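Side-chain contacts in SusD superfamily protein (Bacteroides thetaiotaomicron VPI-5482, PDB 3HDX), which probably binds polysaccharide at the bacterial outer membrane for carbohydrate uptake: residues A[211-216]-A[434-439]; A[411-416]-A[439-444]; A[429-434]-A[445-450]. One frame throughout, in Å; residues are numbered along the deposited sequence. Where two conformers were deposited one is given.

Contact 1: A[211-216]-A[434-439]. With EDO (1,2-ethanediol), chain D.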
loop_
_atom_site.group_PDB
_atom_site.type_symbol
_atom_site.label_atom_id
_atom_site.label_comp_id
_atom_site.label_asym_id
_atom_site.label_seq_id
_atom_site.Cartn_x
_atom_site.Cartn_y
_atom_site.Cartn_z
ATOM N N GLY A 211 -11.068 0.900 -13.058
ATOM C CA GLY A 211 -12.506 1.142 -13.153
ATOM C C GLY A 211 -13.347 -0.099 -13.344
ATOM O O GLY A 211 -14.539 0.012 -13.654
ATOM N N ASN A 212 -12.739 -1.275 -13.139
ATOM C CA ASN A 212 -13.442 -2.562 -13.274
ATOM C C ASN A 212 -14.016 -2.909 -11.918
ATOM O O ASN A 212 -13.513 -3.776 -11.198
ATOM C CB ASN A 212 -12.529 -3.658 -13.788
ATOM C CG ASN A 212 -13.283 -5.001 -14.037
ATOM O OD1 ASN A 212 -14.484 -5.191 -13.692
ATOM N ND2 ASN A 212 -12.560 -5.929 -14.647
ATOM N N TYR A 213 -15.094 -2.208 -11.575
ATOM C CA TYR A 213 -15.689 -2.383 -10.264
ATOM C C TYR A 213 -16.471 -3.663 -10.046
ATOM O O TYR A 213 -16.595 -4.072 -8.922
ATOM C CB TYR A 213 -16.471 -1.122 -9.876
ATOM C CG TYR A 213 -15.552 0.043 -9.511
ATOM C CD1 TYR A 213 -14.852 0.027 -8.325
ATOM C CD2 TYR A 213 -15.435 1.174 -10.331
ATOM C CE1 TYR A 213 -14.057 1.087 -7.941
ATOM C CE2 TYR A 213 -14.631 2.258 -9.946
ATOM C CZ TYR A 213 -13.950 2.204 -8.734
ATOM O OH TYR A 213 -13.164 3.255 -8.281
ATOM N N ALA A 214 -16.998 -4.265 -11.104
ATOM C CA ALA A 214 -17.641 -5.568 -10.968
ATOM C C ALA A 214 -16.642 -6.587 -10.371
ATOM O O ALA A 214 -16.954 -7.274 -9.397
ATOM C CB ALA A 214 -18.198 -6.062 -12.327
ATOM N N GLU A 215 -15.436 -6.632 -10.927
ATOM C CA GLU A 215 -14.393 -7.532 -10.433
ATOM C C GLU A 215 -13.851 -7.067 -9.075
ATOM O O GLU A 215 -13.633 -7.899 -8.151
ATOM C CB GLU A 215 -13.278 -7.743 -11.451
ATOM C CG GLU A 215 -13.756 -8.495 -12.675
ATOM C CD GLU A 215 -12.630 -8.789 -13.712
ATOM O OE1 GLU A 215 -11.445 -8.585 -13.472
ATOM O OE2 GLU A 215 -12.927 -9.188 -14.828
ATOM N N ALA A 216 -13.703 -5.743 -8.890
ATOM C CA ALA A 216 -13.235 -5.241 -7.604
ATOM C C ALA A 216 -14.194 -5.652 -6.470
ATOM O O ALA A 216 -13.764 -6.009 -5.377
ATOM C CB ALA A 216 -13.061 -3.717 -7.612
ATOM N N LEU A 434 -7.584 9.816 -4.293
ATOM C CA LEU A 434 -8.066 11.067 -4.928
ATOM C C LEU A 434 -8.301 10.855 -6.413
ATOM O O LEU A 434 -9.281 11.386 -6.960
ATOM C CB LEU A 434 -7.056 12.199 -4.706
ATOM C CG LEU A 434 -7.197 12.946 -3.382
ATOM C CD1 LEU A 434 -5.975 13.833 -3.169
ATOM C CD2 LEU A 434 -8.475 13.795 -3.387
ATOM N N VAL A 435 -7.404 10.087 -7.043
ATOM C CA VAL A 435 -7.532 9.777 -8.482
ATOM C C VAL A 435 -8.773 8.890 -8.729
ATOM O O VAL A 435 -9.600 9.200 -9.581
ATOM C CB VAL A 435 -6.231 9.147 -9.058
ATOM C CG1 VAL A 435 -6.434 8.684 -10.515
ATOM C CG2 VAL A 435 -5.011 10.121 -8.937
ATOM N N ARG A 436 -8.929 7.794 -7.969
ATOM C CA ARG A 436 -10.123 6.934 -8.183
ATOM C C ARG A 436 -11.405 7.733 -7.910
ATOM O O ARG A 436 -12.384 7.611 -8.631
ATOM C CB ARG A 436 -10.099 5.689 -7.299
ATOM C CG ARG A 436 -8.937 4.754 -7.582
ATOM C CD ARG A 436 -9.200 3.324 -7.118
ATOM N NE ARG A 436 -9.792 3.308 -5.792
ATOM C CZ ARG A 436 -9.134 3.615 -4.670
ATOM N NH1 ARG A 436 -7.806 3.826 -4.660
ATOM N NH2 ARG A 436 -9.825 3.695 -3.530
ATOM N N ARG A 437 -11.396 8.525 -6.839
ATOM C CA ARG A 437 -12.528 9.405 -6.532
ATOM C C ARG A 437 -12.844 10.347 -7.684
ATOM O O ARG A 437 -14.010 10.464 -8.064
ATOM C CB ARG A 437 -12.228 10.238 -5.285
ATOM C CG ARG A 437 -13.350 11.188 -4.851
ATOM C CD ARG A 437 -12.875 12.285 -3.941
ATOM N NE ARG A 437 -13.961 13.239 -3.694
ATOM C CZ ARG A 437 -14.397 14.127 -4.573
ATOM N NH1 ARG A 437 -13.809 14.261 -5.763
ATOM N NH2 ARG A 437 -15.408 14.931 -4.255
ATOM N N GLN A 438 -11.816 10.954 -8.272
ATOM C CA GLN A 438 -12.075 11.899 -9.342
ATOM C C GLN A 438 -12.711 11.233 -10.562
ATOM O O GLN A 438 -13.603 11.789 -11.203
ATOM C CB GLN A 438 -10.807 12.637 -9.739
ATOM C CG GLN A 438 -11.088 13.761 -10.759
ATOM C CD GLN A 438 -12.165 14.770 -10.315
ATOM O OE1 GLN A 438 -12.988 15.192 -11.146
ATOM N NE2 GLN A 438 -12.143 15.188 -9.025
ATOM N N LYS A 439 -12.259 10.031 -10.864
ATOM C CA LYS A 439 -12.806 9.283 -11.995
ATOM C C LYS A 439 -14.277 8.973 -11.856
ATOM O O LYS A 439 -15.003 8.933 -12.855
ATOM C CB LYS A 439 -11.973 8.025 -12.254
ATOM C CG LYS A 439 -10.513 8.347 -12.759
ATOM C CD LYS A 439 -9.561 7.149 -12.688
ATOM C CE LYS A 439 -9.958 6.036 -13.649
ATOM N NZ LYS A 439 -9.088 4.824 -13.419
HETATM C C1 EDO D . -5.390 5.750 -13.462
HETATM O O1 EDO D . -6.481 5.450 -12.572
HETATM C C2 EDO D . -5.878 6.790 -14.451
HETATM O O2 EDO D . -7.031 6.285 -15.152
HETATM O O HOH W 1 -12.599 5.271 -10.075
#
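G211 and R436 have the nearest CA atoms across this contact, 8.0 Å apart, and no direct hydrogen bond spans the two backbones. G211 leaves the preceding helix with positive phi (76°) in a Schellman motif, and N212 then caps the next: its OD1 accepts from E215 N at 3.3 Å, the donor lying well above the amide carbonyl plane. Y213, in the first turn, sends its ring across. The hydroxyl OH comes within 4.0 Å of R436 CB, beside the aliphatic part of the arginine, while the ring and guanidinium planes stand 63° apart. One water, in the plane of the tyrosine ring at its edge, donates both to Y213 OH and to R436 O, 2.8 Å from each. E372 OE2 takes a hydrogen bond with Y213 OH and a salt bridge from R436 NE, so one carboxylate oxygen serves both polar groups. At the margin, K439 NZ stops 4.4 Å from G211 N. The buried area is small, 97 Å²: a Schellman turn and the first turn of helix 213-226 meet helix 430-441, a setting consistent with the helical, TPR-related scaffold of SusD proteins.

Contact 2: A[411-416]-A[439-444]. With EDO (1,2-ethanediol), chain D.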
loop_
_atom_site.group_PDB
_atom_site.type_symbol
_atom_site.label_atom_id
_atom_site.label_comp_id
_atom_site.label_asym_id
_atom_site.label_seq_id
_atom_site.Cartn_x
_atom_site.Cartn_y
_atom_site.Cartn_z
ATOM N N SER A 411 -23.061 11.741 -3.660
ATOM C CA SER A 411 -22.899 12.207 -2.272
ATOM C C SER A 411 -22.332 11.066 -1.423
ATOM O O SER A 411 -21.443 11.289 -0.579
ATOM C CB SER A 411 -24.221 12.690 -1.646
ATOM O OG SER A 411 -24.730 13.845 -2.295
ATOM N N LEU A 412 -22.855 9.845 -1.624
ATOM C CA LEU A 412 -22.361 8.672 -0.892
ATOM C C LEU A 412 -20.926 8.326 -1.302
ATOM O O LEU A 412 -20.092 8.038 -0.444
ATOM C CB LEU A 412 -23.328 7.485 -1.060
ATOM C CG LEU A 412 -22.889 6.164 -0.384
ATOM C CD1 LEU A 412 -22.684 6.428 1.115
ATOM C CD2 LEU A 412 -23.922 5.041 -0.584
ATOM N N ILE A 413 -20.633 8.366 -2.601
ATOM C CA ILE A 413 -19.233 8.136 -3.063
ATOM C C ILE A 413 -18.282 9.126 -2.394
ATOM O O ILE A 413 -17.273 8.708 -1.825
ATOM C CB ILE A 413 -19.098 8.208 -4.607
ATOM C CG1 ILE A 413 -19.781 7.019 -5.259
ATOM C CG2 ILE A 413 -17.590 8.315 -5.043
ATOM C CD1 ILE A 413 -20.042 7.235 -6.770
ATOM N N ALA A 414 -18.655 10.396 -2.359
ATOM C CA ALA A 414 -17.776 11.418 -1.763
ATOM C C ALA A 414 -17.532 11.066 -0.270
ATOM O O ALA A 414 -16.401 11.140 0.216
ATOM C CB ALA A 414 -18.337 12.838 -1.954
ATOM N N GLU A 415 -18.585 10.658 0.429
ATOM C CA GLU A 415 -18.454 10.312 1.850
ATOM C C GLU A 415 -17.593 9.060 2.114
ATOM O O GLU A 415 -16.811 9.038 3.064
ATOM C CB GLU A 415 -19.807 10.228 2.561
ATOM C CG GLU A 415 -19.717 9.968 4.054
ATOM C CD GLU A 415 -18.928 11.005 4.829
ATOM O OE1 GLU A 415 -18.771 12.173 4.369
ATOM O OE2 GLU A 415 -18.460 10.627 5.918
ATOM N N ILE A 416 -17.724 8.057 1.258
ATOM C CA ILE A 416 -16.859 6.867 1.332
ATOM C C ILE A 416 -15.390 7.304 1.212
ATOM O O ILE A 416 -14.545 6.831 1.993
ATOM C CB ILE A 416 -17.189 5.833 0.254
ATOM C CG1 ILE A 416 -18.587 5.217 0.512
ATOM C CG2 ILE A 416 -16.140 4.701 0.216
ATOM C CD1 ILE A 416 -19.215 4.486 -0.634
ATOM N N LYS A 439 -12.259 10.031 -10.864
ATOM C CA LYS A 439 -12.806 9.283 -11.995
ATOM C C LYS A 439 -14.277 8.973 -11.856
ATOM O O LYS A 439 -15.003 8.933 -12.855
ATOM C CB LYS A 439 -11.973 8.025 -12.254
ATOM C CG LYS A 439 -10.513 8.347 -12.759
ATOM C CD LYS A 439 -9.561 7.149 -12.688
ATOM C CE LYS A 439 -9.958 6.036 -13.649
ATOM N NZ LYS A 439 -9.088 4.824 -13.419
ATOM N N LEU A 440 -14.723 8.766 -10.616
ATOM C CA LEU A 440 -16.142 8.527 -10.329
ATOM C C LEU A 440 -16.954 9.814 -10.196
ATOM O O LEU A 440 -18.046 9.891 -10.735
ATOM C CB LEU A 440 -16.330 7.743 -9.023
ATOM C CG LEU A 440 -16.009 6.251 -9.046
ATOM C CD1 LEU A 440 -15.795 5.661 -7.607
ATOM C CD2 LEU A 440 -17.041 5.489 -9.826
HETATM N N MSE A 441 -16.419 10.799 -9.450
HETATM C CA MSE A 441 -17.151 12.030 -9.174
HETATM C C MSE A 441 -17.213 12.968 -10.363
HETATM O O MSE A 441 -18.236 13.608 -10.583
HETATM C CB MSE A 441 -16.556 12.778 -7.950
HETATM C CG MSE A 441 -16.632 11.962 -6.638
HETATM SE SE MSE A 441 -18.419 11.732 -5.991
HETATM C CE MSE A 441 -18.856 13.623 -5.744
ATOM N N LYS A 442 -16.095 13.085 -11.076
ATOM C CA LYS A 442 -15.927 13.994 -12.215
ATOM C C LYS A 442 -16.295 15.439 -11.841
ATOM O O LYS A 442 -16.889 16.174 -12.653
ATOM C CB LYS A 442 -16.732 13.489 -13.438
ATOM C CG LYS A 442 -16.344 12.058 -13.857
ATOM C CD LYS A 442 -17.179 11.561 -15.044
ATOM C CE LYS A 442 -16.865 10.128 -15.324
ATOM N N ASP A 443 -15.933 15.835 -10.619
ATOM C CA ASP A 443 -16.298 17.146 -10.074
ATOM C C ASP A 443 -15.206 18.208 -10.169
ATOM O O ASP A 443 -15.375 19.276 -9.611
ATOM C CB ASP A 443 -16.837 17.011 -8.624
ATOM C CG ASP A 443 -15.818 16.535 -7.617
ATOM O OD1 ASP A 443 -14.700 16.070 -7.971
ATOM O OD2 ASP A 443 -16.164 16.627 -6.414
ATOM N N ASN A 444 -14.125 17.922 -10.885
ATOM C CA ASN A 444 -13.031 18.870 -11.040
ATOM C C ASN A 444 -12.383 18.697 -12.410
ATOM O O ASN A 444 -11.581 17.782 -12.631
ATOM C CB ASN A 444 -12.040 18.697 -9.890
ATOM C CG ASN A 444 -11.026 19.801 -9.830
ATOM O OD1 ASN A 444 -10.414 20.142 -10.855
ATOM N ND2 ASN A 444 -10.789 20.335 -8.636
HETATM C C1 EDO D . -5.390 5.750 -13.462
HETATM O O1 EDO D . -6.481 5.450 -12.572
HETATM C C2 EDO D . -5.878 6.790 -14.451
HETATM O O2 EDO D . -7.031 6.285 -15.152
#
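No ring stacks where I413 and A414 meet L440 and M441; the contact is aliphatic. The flat group nearby is the D443 carboxylate, which does not touch 411-416 but faces back to the end of helix 430-441, the helix it follows, OD2 in a salt bridge with R437 NH2 and OD1 bonded to Q438 NE2. Across the interface the selenium of M441, a selenomethionine, lies 3.6 Å from I413 CG2 and 3.8 Å from I413 CB. Its chain folds twice, at chi2 (-69°) and chi3 (-61°), which carries the terminal methyl round so that CE reaches A414 CB at 3.9 Å. The side chains of I413 and M441 run alongside each other in opposite directions. The same I413 CG2, held anti to its own backbone nitrogen, also meets L440 CD1 at 4.1 Å, so one methyl branch touches two consecutive residues. M441 and A414 have the closest CA atoms, 7.5 Å apart.

On the other flank, K439 NZ donates to both oxygens of a 1,2-ethanediol, O1 at 2.8 Å and O2 at 3.1 Å; the diol, probably from the crystallisation liquor, also bonds to W209 O. An alanine at K439 has no ammonium, and the diol would probably no longer be held there between this helix and W209 O.

K442, the first residue past helix 430-441, has positive phi, and N444 caps helix 445-453 by accepting from F447 N. On helix 409-423 itself, R409 and E410 extend the contact to L440 and M441; behind it lie two further helices, with I413 and I416 packing on C375 of helix 363-376 and L412 on V384 of helix 380-391.

Contact 3: A[429-434]-A[445-450]. With EDO (1,2-ethanediol), chain E.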
loop_
_atom_site.group_PDB
_atom_site.type_symbol
_atom_site.label_atom_id
_atom_site.label_comp_id
_atom_site.label_asym_id
_atom_site.label_seq_id
_atom_site.Cartn_x
_atom_site.Cartn_y
_atom_site.Cartn_z
ATOM N N TRP A 429 -2.480 5.808 0.950
ATOM C CA TRP A 429 -3.692 5.714 0.107
ATOM C C TRP A 429 -4.251 6.991 -0.484
ATOM O O TRP A 429 -4.807 6.948 -1.576
ATOM C CB TRP A 429 -4.832 5.021 0.885
ATOM C CG TRP A 429 -4.640 3.548 0.931
ATOM C CD1 TRP A 429 -4.322 2.767 1.991
ATOM C CD2 TRP A 429 -4.767 2.686 -0.192
ATOM N NE1 TRP A 429 -4.199 1.440 1.600
ATOM C CE2 TRP A 429 -4.455 1.358 0.256
ATOM C CE3 TRP A 429 -5.055 2.911 -1.558
ATOM C CZ2 TRP A 429 -4.409 0.273 -0.614
ATOM C CZ3 TRP A 429 -5.053 1.821 -2.410
ATOM C CH2 TRP A 429 -4.721 0.524 -1.940
ATOM N N ARG A 430 -4.093 8.108 0.222
ATOM C CA ARG A 430 -4.807 9.342 -0.134
ATOM C C ARG A 430 -4.687 9.768 -1.597
ATOM O O ARG A 430 -5.670 10.078 -2.240
ATOM C CB ARG A 430 -4.416 10.466 0.811
ATOM C CG ARG A 430 -5.067 11.786 0.588
ATOM C CD ARG A 430 -6.593 11.785 0.647
ATOM N NE ARG A 430 -7.076 13.143 0.495
ATOM C CZ ARG A 430 -8.319 13.532 0.197
ATOM N NH1 ARG A 430 -9.313 12.675 0.037
ATOM N NH2 ARG A 430 -8.569 14.829 0.087
ATOM N N TRP A 431 -3.478 9.820 -2.108
ATOM C CA TRP A 431 -3.271 10.286 -3.493
ATOM C C TRP A 431 -3.977 9.361 -4.503
ATOM O O TRP A 431 -4.704 9.822 -5.372
ATOM C CB TRP A 431 -1.773 10.401 -3.821
ATOM C CG TRP A 431 -1.553 10.540 -5.284
ATOM C CD1 TRP A 431 -1.062 9.588 -6.109
ATOM C CD2 TRP A 431 -1.958 11.639 -6.120
ATOM N NE1 TRP A 431 -1.104 10.027 -7.413
ATOM C CE2 TRP A 431 -1.650 11.289 -7.448
ATOM C CE3 TRP A 431 -2.535 12.870 -5.872
ATOM C CZ2 TRP A 431 -1.883 12.151 -8.530
ATOM C CZ3 TRP A 431 -2.788 13.736 -6.938
ATOM C CH2 TRP A 431 -2.458 13.372 -8.255
ATOM N N TYR A 432 -3.770 8.058 -4.374
ATOM C CA TYR A 432 -4.393 7.099 -5.282
ATOM C C TYR A 432 -5.933 7.163 -5.160
ATOM O O TYR A 432 -6.647 7.114 -6.156
ATOM C CB TYR A 432 -3.871 5.689 -5.032
ATOM C CG TYR A 432 -2.383 5.603 -5.039
ATOM C CD1 TYR A 432 -1.664 5.844 -6.209
ATOM C CD2 TYR A 432 -1.674 5.385 -3.855
ATOM C CE1 TYR A 432 -0.287 5.825 -6.204
ATOM C CE2 TYR A 432 -0.290 5.350 -3.836
ATOM C CZ TYR A 432 0.406 5.582 -5.017
ATOM O OH TYR A 432 1.789 5.514 -5.020
ATOM N N ASP A 433 -6.407 7.283 -3.926
ATOM C CA ASP A 433 -7.818 7.457 -3.639
ATOM C C ASP A 433 -8.369 8.721 -4.285
ATOM O O ASP A 433 -9.479 8.715 -4.828
ATOM C CB ASP A 433 -8.071 7.510 -2.141
ATOM C CG ASP A 433 -7.929 6.151 -1.458
ATOM O OD1 ASP A 433 -7.710 5.112 -2.110
ATOM O OD2 ASP A 433 -8.066 6.111 -0.218
ATOM N N LEU A 434 -7.584 9.816 -4.293
ATOM C CA LEU A 434 -8.066 11.067 -4.928
ATOM C C LEU A 434 -8.301 10.855 -6.413
ATOM O O LEU A 434 -9.281 11.386 -6.960
ATOM C CB LEU A 434 -7.056 12.199 -4.706
ATOM C CG LEU A 434 -7.197 12.946 -3.382
ATOM C CD1 LEU A 434 -5.975 13.833 -3.169
ATOM C CD2 LEU A 434 -8.475 13.795 -3.387
ATOM N N GLU A 445 -12.742 19.589 -13.340
ATOM C CA GLU A 445 -12.215 19.506 -14.703
ATOM C C GLU A 445 -10.698 19.643 -14.749
ATOM O O GLU A 445 -10.062 18.988 -15.567
ATOM C CB GLU A 445 -12.898 20.548 -15.606
ATOM C CG GLU A 445 -14.349 20.221 -15.941
ATOM C CD GLU A 445 -14.511 19.132 -17.008
ATOM O OE1 GLU A 445 -13.541 18.867 -17.740
ATOM O OE2 GLU A 445 -15.638 18.549 -17.089
ATOM N N ALA A 446 -10.106 20.467 -13.873
ATOM C CA ALA A 446 -8.648 20.608 -13.842
ATOM C C ALA A 446 -7.981 19.303 -13.453
ATOM O O ALA A 446 -7.012 18.897 -14.064
ATOM C CB ALA A 446 -8.204 21.772 -12.903
ATOM N N PHE A 447 -8.571 18.610 -12.471
ATOM C CA PHE A 447 -8.062 17.296 -12.043
ATOM C C PHE A 447 -8.322 16.268 -13.170
ATOM O O PHE A 447 -7.456 15.455 -13.471
ATOM C CB PHE A 447 -8.741 16.889 -10.736
ATOM C CG PHE A 447 -8.041 15.809 -9.939
ATOM C CD1 PHE A 447 -6.998 15.005 -10.426
ATOM C CD2 PHE A 447 -8.482 15.579 -8.638
ATOM C CE1 PHE A 447 -6.438 14.022 -9.631
ATOM C CE2 PHE A 447 -7.899 14.587 -7.842
ATOM C CZ PHE A 447 -6.875 13.829 -8.350
ATOM N N LEU A 448 -9.493 16.295 -13.804
ATOM C CA LEU A 448 -9.740 15.367 -14.948
ATOM C C LEU A 448 -8.709 15.568 -16.063
ATOM O O LEU A 448 -8.236 14.601 -16.675
ATOM C CB LEU A 448 -11.167 15.506 -15.482
ATOM C CG LEU A 448 -12.281 15.047 -14.556
ATOM C CD1 LEU A 448 -13.643 15.596 -15.061
ATOM C CD2 LEU A 448 -12.233 13.494 -14.461
ATOM N N ARG A 449 -8.312 16.821 -16.294
ATOM C CA ARG A 449 -7.270 17.090 -17.317
ATOM C C ARG A 449 -5.926 16.575 -16.840
ATOM O O ARG A 449 -5.152 16.076 -17.630
ATOM C CB ARG A 449 -7.240 18.561 -17.679
ATOM C CG ARG A 449 -6.138 18.990 -18.634
ATOM C CD ARG A 449 -4.967 19.442 -17.850
ATOM N NE ARG A 449 -3.883 19.863 -18.706
ATOM C CZ ARG A 449 -2.771 20.432 -18.240
ATOM N NH1 ARG A 449 -2.580 20.658 -16.926
ATOM N NH2 ARG A 449 -1.847 20.787 -19.116
ATOM N N LEU A 450 -5.613 16.740 -15.553
ATOM C CA LEU A 450 -4.377 16.182 -14.994
ATOM C C LEU A 450 -4.317 14.661 -15.210
ATOM O O LEU A 450 -3.255 14.115 -15.532
ATOM C CB LEU A 450 -4.278 16.510 -13.505
ATOM C CG LEU A 450 -2.920 16.296 -12.835
ATOM C CD1 LEU A 450 -1.895 17.348 -13.273
ATOM C CD2 LEU A 450 -3.049 16.368 -11.335
HETATM C C1 EDO E . -11.932 15.205 -1.519
HETATM O O1 EDO E . -11.452 14.432 -0.402
HETATM C C2 EDO E . -11.689 16.675 -1.287
HETATM O O2 EDO E . -10.280 16.883 -1.173
#
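F447 carries the apolar part of the contact, its ring meeting W431 at CE1 and L434 at CZ and CE2. L434 CB sits in the plane of the phenyl ring at its edge, 4.0 Å from F447 CZ. W431 offers the far corner of its indole: CH2 approaches F447 CE1 at 4.3 Å, with neither ring stacked on the other. The same CH2 lies 4.3 Å from L450 CD2, this time with the methyl near the indole plane, at the ring edge. F447 has CG anti to the backbone nitrogen (chi1 -161°), which projects the ring at helix 430-441.

The two helices, 430-441 and 445-453, are consecutive, joined by a short loop and set nearly at right angles. The short axes of 430-434 and 445-450 cross at -103° and come no nearer than 13.3 Å, so large side chains must span the gap, consistent with the mainly helical C-terminal part of SusD-family folds.

A carbonyl contributes too: L434 O lies 3.6 Å from F447 CE2, obliquely to the ring.

R430 turns its guanidinium to a bound 1,2-ethanediol, probably from the crystallisation liquor, rather than to helix 445-453. NH1 donates to O1 at 2.8 Å (150° at the hydrogen), and NH2 donates to both diol oxygens. L434 CD2 lies over the rim of one guanidinium face, 3.5 Å above its plane; E418 OE2 binds the same diol.

Overall arrangement
All three contacts use helix 430-441, lie on the same side of the chain's centre, and have centres 10 to 12 Å apart. Along the chain, 211-216 comes first and 411-416 next, followed by the unbroken run 429-450, so the segments of any two contacts alternate. Contacts 1 and 2 share K439 and also touch where Y213 OH packs on L440 CD1, 3.6 Å apart; contacts 1 and 3 share L434, with Q438 packing on F447. Contact 2 touches contact 3 through K442 and L448. One helix is therefore approached by the 211-216 turn, by helix 409-423 and by helix 445-453, joining an earlier region of the chain to the C-terminal SusD family region.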